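Long-range contact in alanine racemase (Acinetobacter baumannii, PDB 4QHR), which belongs to the alanine racemase family, whose chains join an N-terminal TIM-type alpha/beta barrel to a C-terminal domain built mainly of beta strands: residues T5-R19 / D227-E239. Numbering follows the deposited sequence.
Sequences TVYIDRQALQYNLNR and DLDLKPVMTFTAE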
loop_
_atom_site.group_PDB
_atom_site.type_symbol
_atom_site.label_atom_id
_atom_site.label_comp_id
_atom_site.label_asym_id
_atom_site.label_seq_id
_atom_site.Cartn_x
_atom_site.Cartn_y
_atom_site.Cartn_z
ATOM N N THR A 5 8.735 5.743 -9.626
ATOM C CA THR A 5 7.759 6.425 -10.479
ATOM C C THR A 5 6.578 5.535 -10.940
ATOM O O THR A 5 6.727 4.375 -11.259
ATOM C CB THR A 5 8.497 6.941 -11.704
ATOM O OG1 THR A 5 9.685 7.608 -11.283
ATOM C CG2 THR A 5 7.662 7.937 -12.491
ATOM N N VAL A 6 5.406 6.132 -10.964
ATOM C CA VAL A 6 4.155 5.502 -11.380
ATOM C C VAL A 6 3.677 6.317 -12.586
ATOM O O VAL A 6 3.353 7.505 -12.431
ATOM C CB VAL A 6 3.111 5.544 -10.285
ATOM C CG1 VAL A 6 1.724 5.160 -10.809
ATOM C CG2 VAL A 6 3.500 4.640 -9.091
ATOM N N TYR A 7 3.676 5.681 -13.744
ATOM C CA TYR A 7 3.290 6.273 -15.040
ATOM C C TYR A 7 1.926 5.759 -15.394
ATOM O O TYR A 7 1.680 4.567 -15.242
ATOM C CB TYR A 7 4.217 5.810 -16.182
ATOM C CG TYR A 7 5.651 6.231 -16.059
ATOM C CD1 TYR A 7 6.576 5.427 -15.396
ATOM C CD2 TYR A 7 6.079 7.395 -16.590
ATOM C CE1 TYR A 7 7.895 5.790 -15.280
ATOM C CE2 TYR A 7 7.387 7.775 -16.459
ATOM C CZ TYR A 7 8.292 6.958 -15.808
ATOM O OH TYR A 7 9.597 7.308 -15.674
ATOM N N ILE A 8 1.081 6.638 -15.899
ATOM C CA ILE A 8 -0.283 6.312 -16.290
ATOM C C ILE A 8 -0.506 6.684 -17.756
ATOM O O ILE A 8 -0.489 7.882 -18.099
ATOM C CB ILE A 8 -1.310 7.080 -15.398
ATOM C CG1 ILE A 8 -1.049 6.872 -13.911
ATOM C CG2 ILE A 8 -2.732 6.641 -15.749
ATOM C CD1 ILE A 8 -1.341 5.426 -13.453
ATOM N N ASP A 9 -0.739 5.692 -18.605
ATOM C CA ASP A 9 -0.933 5.836 -20.080
ATOM C C ASP A 9 -2.408 6.105 -20.418
ATOM O O ASP A 9 -3.238 5.214 -20.317
ATOM C CB ASP A 9 -0.366 4.588 -20.732
ATOM C CG ASP A 9 -0.577 4.483 -22.242
ATOM O OD1 ASP A 9 -1.079 5.370 -22.962
ATOM O OD2 ASP A 9 -0.176 3.384 -22.717
ATOM N N ARG A 10 -2.701 7.366 -20.780
ATOM C CA ARG A 10 -4.088 7.845 -21.107
ATOM C C ARG A 10 -4.615 7.172 -22.369
ATOM O O ARG A 10 -5.774 6.855 -22.487
ATOM C CB ARG A 10 -4.128 9.388 -21.295
ATOM N N GLN A 11 -3.754 6.893 -23.313
ATOM C CA GLN A 11 -4.222 6.234 -24.554
ATOM C C GLN A 11 -4.652 4.777 -24.301
ATOM O O GLN A 11 -5.569 4.269 -24.926
ATOM C CB GLN A 11 -3.169 6.285 -25.650
ATOM C CG GLN A 11 -2.785 7.731 -26.058
ATOM C CD GLN A 11 -2.059 8.537 -24.955
ATOM O OE1 GLN A 11 -1.312 7.978 -24.106
ATOM N NE2 GLN A 11 -2.290 9.859 -24.942
ATOM N N ALA A 12 -3.949 4.104 -23.402
ATOM C CA ALA A 12 -4.328 2.755 -23.051
ATOM C C ALA A 12 -5.672 2.766 -22.366
ATOM O O ALA A 12 -6.491 1.907 -22.635
ATOM C CB ALA A 12 -3.248 2.140 -22.167
ATOM N N LEU A 13 -5.902 3.698 -21.433
ATOM C CA LEU A 13 -7.229 3.821 -20.818
ATOM C C LEU A 13 -8.328 3.994 -21.866
ATOM O O LEU A 13 -9.373 3.361 -21.758
ATOM C CB LEU A 13 -7.336 5.012 -19.865
ATOM C CG LEU A 13 -6.653 4.866 -18.531
ATOM C CD1 LEU A 13 -6.396 6.233 -17.912
ATOM C CD2 LEU A 13 -7.527 4.038 -17.602
ATOM N N GLN A 14 -8.089 4.858 -22.858
ATOM C CA GLN A 14 -9.093 5.084 -23.918
ATOM C C GLN A 14 -9.317 3.820 -24.694
ATOM O O GLN A 14 -10.415 3.486 -25.079
ATOM C CB GLN A 14 -8.685 6.180 -24.909
ATOM C CG GLN A 14 -8.536 7.526 -24.268
ATOM C CD GLN A 14 -8.062 8.603 -25.230
ATOM O OE1 GLN A 14 -7.129 8.419 -26.005
ATOM N NE2 GLN A 14 -8.699 9.751 -25.157
ATOM N N TYR A 15 -8.247 3.122 -24.962
ATOM C CA TYR A 15 -8.338 1.890 -25.738
ATOM C C TYR A 15 -9.185 0.800 -25.026
ATOM O O TYR A 15 -9.985 0.098 -25.643
ATOM C CB TYR A 15 -6.912 1.375 -25.991
ATOM C CG TYR A 15 -6.839 0.166 -26.833
ATOM C CD1 TYR A 15 -6.955 -1.113 -26.273
ATOM C CD2 TYR A 15 -6.658 0.274 -28.207
ATOM C CE1 TYR A 15 -6.884 -2.239 -27.077
ATOM C CE2 TYR A 15 -6.573 -0.848 -28.996
ATOM C CZ TYR A 15 -6.688 -2.092 -28.433
ATOM O OH TYR A 15 -6.602 -3.204 -29.226
ATOM N N ASN A 16 -8.951 0.644 -23.730
ATOM C CA ASN A 16 -9.645 -0.385 -22.956
ATOM C C ASN A 16 -11.095 -0.010 -22.784
ATOM O O ASN A 16 -11.961 -0.867 -22.790
ATOM C CB ASN A 16 -8.954 -0.489 -21.600
ATOM C CG ASN A 16 -7.515 -0.936 -21.708
ATOM O OD1 ASN A 16 -7.133 -1.625 -22.679
ATOM N ND2 ASN A 16 -6.718 -0.597 -20.711
ATOM N N LEU A 17 -11.379 1.287 -22.635
ATOM C CA LEU A 17 -12.784 1.734 -22.587
ATOM C C LEU A 17 -13.480 1.390 -23.919
ATOM O O LEU A 17 -14.646 0.939 -23.932
ATOM C CB LEU A 17 -12.880 3.218 -22.291
ATOM C CG LEU A 17 -14.295 3.797 -22.231
ATOM C CD1 LEU A 17 -15.228 3.047 -21.305
ATOM C CD2 LEU A 17 -14.257 5.253 -21.852
ATOM N N ASN A 18 -12.741 1.557 -25.016
ATOM C CA ASN A 18 -13.243 1.230 -26.314
ATOM C C ASN A 18 -13.459 -0.258 -26.462
ATOM O O ASN A 18 -14.394 -0.661 -27.168
ATOM C CB ASN A 18 -12.356 1.780 -27.441
ATOM C CG ASN A 18 -13.017 1.615 -28.799
ATOM O OD1 ASN A 18 -14.047 2.248 -29.068
ATOM N ND2 ASN A 18 -12.490 0.754 -29.609
ATOM N N ARG A 19 -12.630 -1.080 -25.813
ATOM C CA ARG A 19 -12.885 -2.494 -25.751
ATOM C C ARG A 19 -14.228 -2.822 -25.100
ATOM O O ARG A 19 -14.978 -3.692 -25.588
ATOM C CB ARG A 19 -11.754 -3.264 -25.076
ATOM C CG ARG A 19 -10.415 -3.223 -25.820
ATOM C CD ARG A 19 -10.333 -4.218 -26.988
ATOM N NE ARG A 19 -10.431 -5.579 -26.453
ATOM C CZ ARG A 19 -11.386 -6.466 -26.718
ATOM N NH1 ARG A 19 -12.391 -6.209 -27.587
ATOM N NH2 ARG A 19 -11.323 -7.675 -26.152
ATOM N N ASP A 227 -4.201 -11.893 -24.143
ATOM C CA ASP A 227 -5.314 -12.767 -24.572
ATOM C C ASP A 227 -6.615 -12.013 -24.681
ATOM O O ASP A 227 -7.487 -12.358 -25.506
ATOM C CB ASP A 227 -5.567 -13.943 -23.627
ATOM C CG ASP A 227 -4.368 -14.865 -23.468
ATOM O OD1 ASP A 227 -3.632 -15.065 -24.474
ATOM O OD2 ASP A 227 -4.162 -15.359 -22.319
ATOM N N LEU A 228 -6.758 -10.990 -23.852
ATOM C CA LEU A 228 -7.983 -10.248 -23.777
ATOM C C LEU A 228 -8.015 -9.021 -24.616
ATOM O O LEU A 228 -9.064 -8.385 -24.654
ATOM C CB LEU A 228 -8.247 -9.836 -22.311
ATOM C CG LEU A 228 -8.379 -10.982 -21.311
ATOM C CD1 LEU A 228 -8.470 -10.371 -19.900
ATOM C CD2 LEU A 228 -9.584 -11.856 -21.588
ATOM N N ASP A 229 -6.898 -8.707 -25.269
ATOM C CA ASP A 229 -6.662 -7.479 -26.021
ATOM C C ASP A 229 -6.931 -6.229 -25.147
ATOM O O ASP A 229 -7.725 -5.346 -25.511
ATOM C CB ASP A 229 -7.430 -7.416 -27.373
ATOM C CG ASP A 229 -7.063 -6.179 -28.221
ATOM O OD1 ASP A 229 -5.957 -5.560 -28.133
ATOM O OD2 ASP A 229 -7.918 -5.806 -29.017
ATOM N N LEU A 230 -6.248 -6.182 -24.002
ATOM C CA LEU A 230 -6.242 -4.971 -23.165
ATOM C C LEU A 230 -4.829 -4.402 -23.040
ATOM O O LEU A 230 -3.842 -5.166 -23.073
ATOM C CB LEU A 230 -6.802 -5.284 -21.778
ATOM C CG LEU A 230 -8.222 -5.815 -21.711
ATOM C CD1 LEU A 230 -8.499 -6.467 -20.345
ATOM C CD2 LEU A 230 -9.214 -4.685 -21.916
ATOM N N LYS A 231 -4.721 -3.087 -22.876
ATOM C CA LYS A 231 -3.430 -2.426 -22.747
ATOM C C LYS A 231 -3.126 -2.000 -21.302
ATOM O O LYS A 231 -3.850 -1.171 -20.745
ATOM C CB LYS A 231 -3.426 -1.197 -23.642
ATOM C CG LYS A 231 -3.289 -1.618 -25.089
ATOM C CD LYS A 231 -3.281 -0.452 -26.014
ATOM C CE LYS A 231 -3.211 -1.042 -27.425
ATOM N NZ LYS A 231 -3.135 0.155 -28.271
ATOM N N PRO A 232 -2.046 -2.553 -20.702
ATOM C CA PRO A 232 -1.692 -2.102 -19.334
ATOM C C PRO A 232 -1.608 -0.585 -19.267
ATOM O O PRO A 232 -0.959 0.056 -20.120
ATOM C CB PRO A 232 -0.328 -2.758 -19.094
ATOM C CG PRO A 232 -0.355 -3.988 -19.933
ATOM C CD PRO A 232 -1.192 -3.663 -21.149
ATOM N N VAL A 233 -2.223 -0.004 -18.253
ATOM C CA VAL A 233 -2.233 1.439 -18.119
ATOM C C VAL A 233 -1.050 1.917 -17.240
ATOM O O VAL A 233 -0.374 2.930 -17.550
ATOM C CB VAL A 233 -3.578 1.875 -17.544
ATOM C CG1 VAL A 233 -3.572 3.361 -17.142
ATOM C CG2 VAL A 233 -4.703 1.586 -18.509
ATOM N N MET A 234 -0.809 1.228 -16.133
ATOM C CA MET A 234 0.221 1.615 -15.198
ATOM C C MET A 234 1.557 0.917 -15.478
ATOM O O MET A 234 1.598 -0.318 -15.573
ATOM C CB MET A 234 -0.183 1.260 -13.748
ATOM C CG MET A 234 0.804 1.732 -12.712
ATOM S SD MET A 234 0.545 1.298 -10.980
ATOM C CE MET A 234 -1.105 1.950 -10.668
ATOM N N THR A 235 2.618 1.720 -15.540
ATOM C CA THR A 235 3.986 1.212 -15.397
ATOM C C THR A 235 4.602 1.715 -14.093
ATOM O O THR A 235 4.606 2.950 -13.804
ATOM C CB THR A 235 4.839 1.609 -16.596
ATOM O OG1 THR A 235 4.141 1.210 -17.772
ATOM C CG2 THR A 235 6.167 0.844 -16.559
ATOM N N PHE A 236 5.149 0.796 -13.300
ATOM C CA PHE A 236 5.725 1.128 -11.983
ATOM C C PHE A 236 7.232 0.879 -12.144
ATOM O O PHE A 236 7.659 -0.255 -12.384
ATOM C CB PHE A 236 5.072 0.224 -10.926
ATOM C CG PHE A 236 5.472 0.484 -9.473
ATOM C CD1 PHE A 236 5.925 1.730 -8.998
ATOM C CD2 PHE A 236 5.323 -0.533 -8.558
ATOM C CE1 PHE A 236 6.246 1.895 -7.643
ATOM C CE2 PHE A 236 5.651 -0.382 -7.226
ATOM C CZ PHE A 236 6.121 0.825 -6.771
ATOM N N THR A 237 8.022 1.956 -12.038
ATOM C CA THR A 237 9.490 1.873 -12.172
ATOM C C THR A 237 10.322 2.366 -10.988
ATOM O O THR A 237 9.866 3.089 -10.124
ATOM C CB THR A 237 9.993 2.585 -13.453
ATOM O OG1 THR A 237 9.973 4.015 -13.289
ATOM C CG2 THR A 237 9.159 2.140 -14.673
ATOM N N ALA A 238 11.589 1.926 -10.968
ATOM C CA ALA A 238 12.601 2.442 -10.065
ATOM C C ALA A 238 13.981 2.308 -10.780
ATOM O O ALA A 238 14.033 2.035 -11.968
ATOM C CB ALA A 238 12.556 1.727 -8.704
ATOM N N GLU A 239 15.070 2.550 -10.091
ATOM C CA GLU A 239 16.393 2.495 -10.691
ATOM C C GLU A 239 17.369 1.719 -9.832
ATOM O O GLU A 239 17.215 1.556 -8.597
ATOM C CB GLU A 239 16.950 3.934 -10.944
ATOM C CG GLU A 239 16.374 4.578 -12.203
ATOM C CD GLU A 239 16.922 5.966 -12.419
ATOM O OE1 GLU A 239 17.933 6.330 -11.737
ATOM O OE2 GLU A 239 16.351 6.678 -13.257
HETATM O O HOH W 1 11.651 5.494 -11.526
#
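Strands 5-8 and 234-239 run antiparallel, axes 4.7 Å apart at 161°, with Thr5-Thr237 and Tyr7-Thr235 as hydrogen-bonded pairs; Asp9 N, reaching Val233 O, extends the ladder by one bond. Val6 meets its neighbours on one face with separate branches, CG1 on the Met234 side chain and CG2 3.8 Å from Phe236 CD1. On the other face, Thr5 and Thr237 lie side by side, their hydroxyls bridged by a water, and Thr237 OG1 sits at the edge of the Tyr7 ring, 3.4 Å from CE1. Beyond the ladder Val233 fills the corner where strand turns into helix, its two methyls packed against Ile8 CG2, Ala12 CB and Leu13. Asp9 N-caps that helix, 10-23, through OD1. The chain passes from the mixed sheet, where strand 352-355 also pairs with 4-8, toward the eight-stranded parallel barrel; segment 227-233 follows the helix back. The Asn16 amide bonds both backbone groups of Lys231: OD1 takes Lys231 N on an in-plane lone pair (2.8 Å, 175° at H), and ND2 gives to Lys231 O while also reaching Leu214 O. The extended Lys231 chain crosses the Tyr15 ring, CE over its centre and NZ 3.9 Å from the centroid in a cation-pi contact. Tyr15 CG stands anti to the backbone N (chi1 -177°), carrying the ring out to Asp229, where OH donates to OD1 on the syn side (2.7 Å). Arg19, bent at chi2 and chi3, lays its guanidinium edge against the Schellman motif at Asp229: NE donates to Asp229 O by a bent bond from above the carbonyl plane, NH2 to Leu228 O by a straighter one (2.8 Å); Asp229 OD2, well off the guanidinium plane, pairs by charge alone.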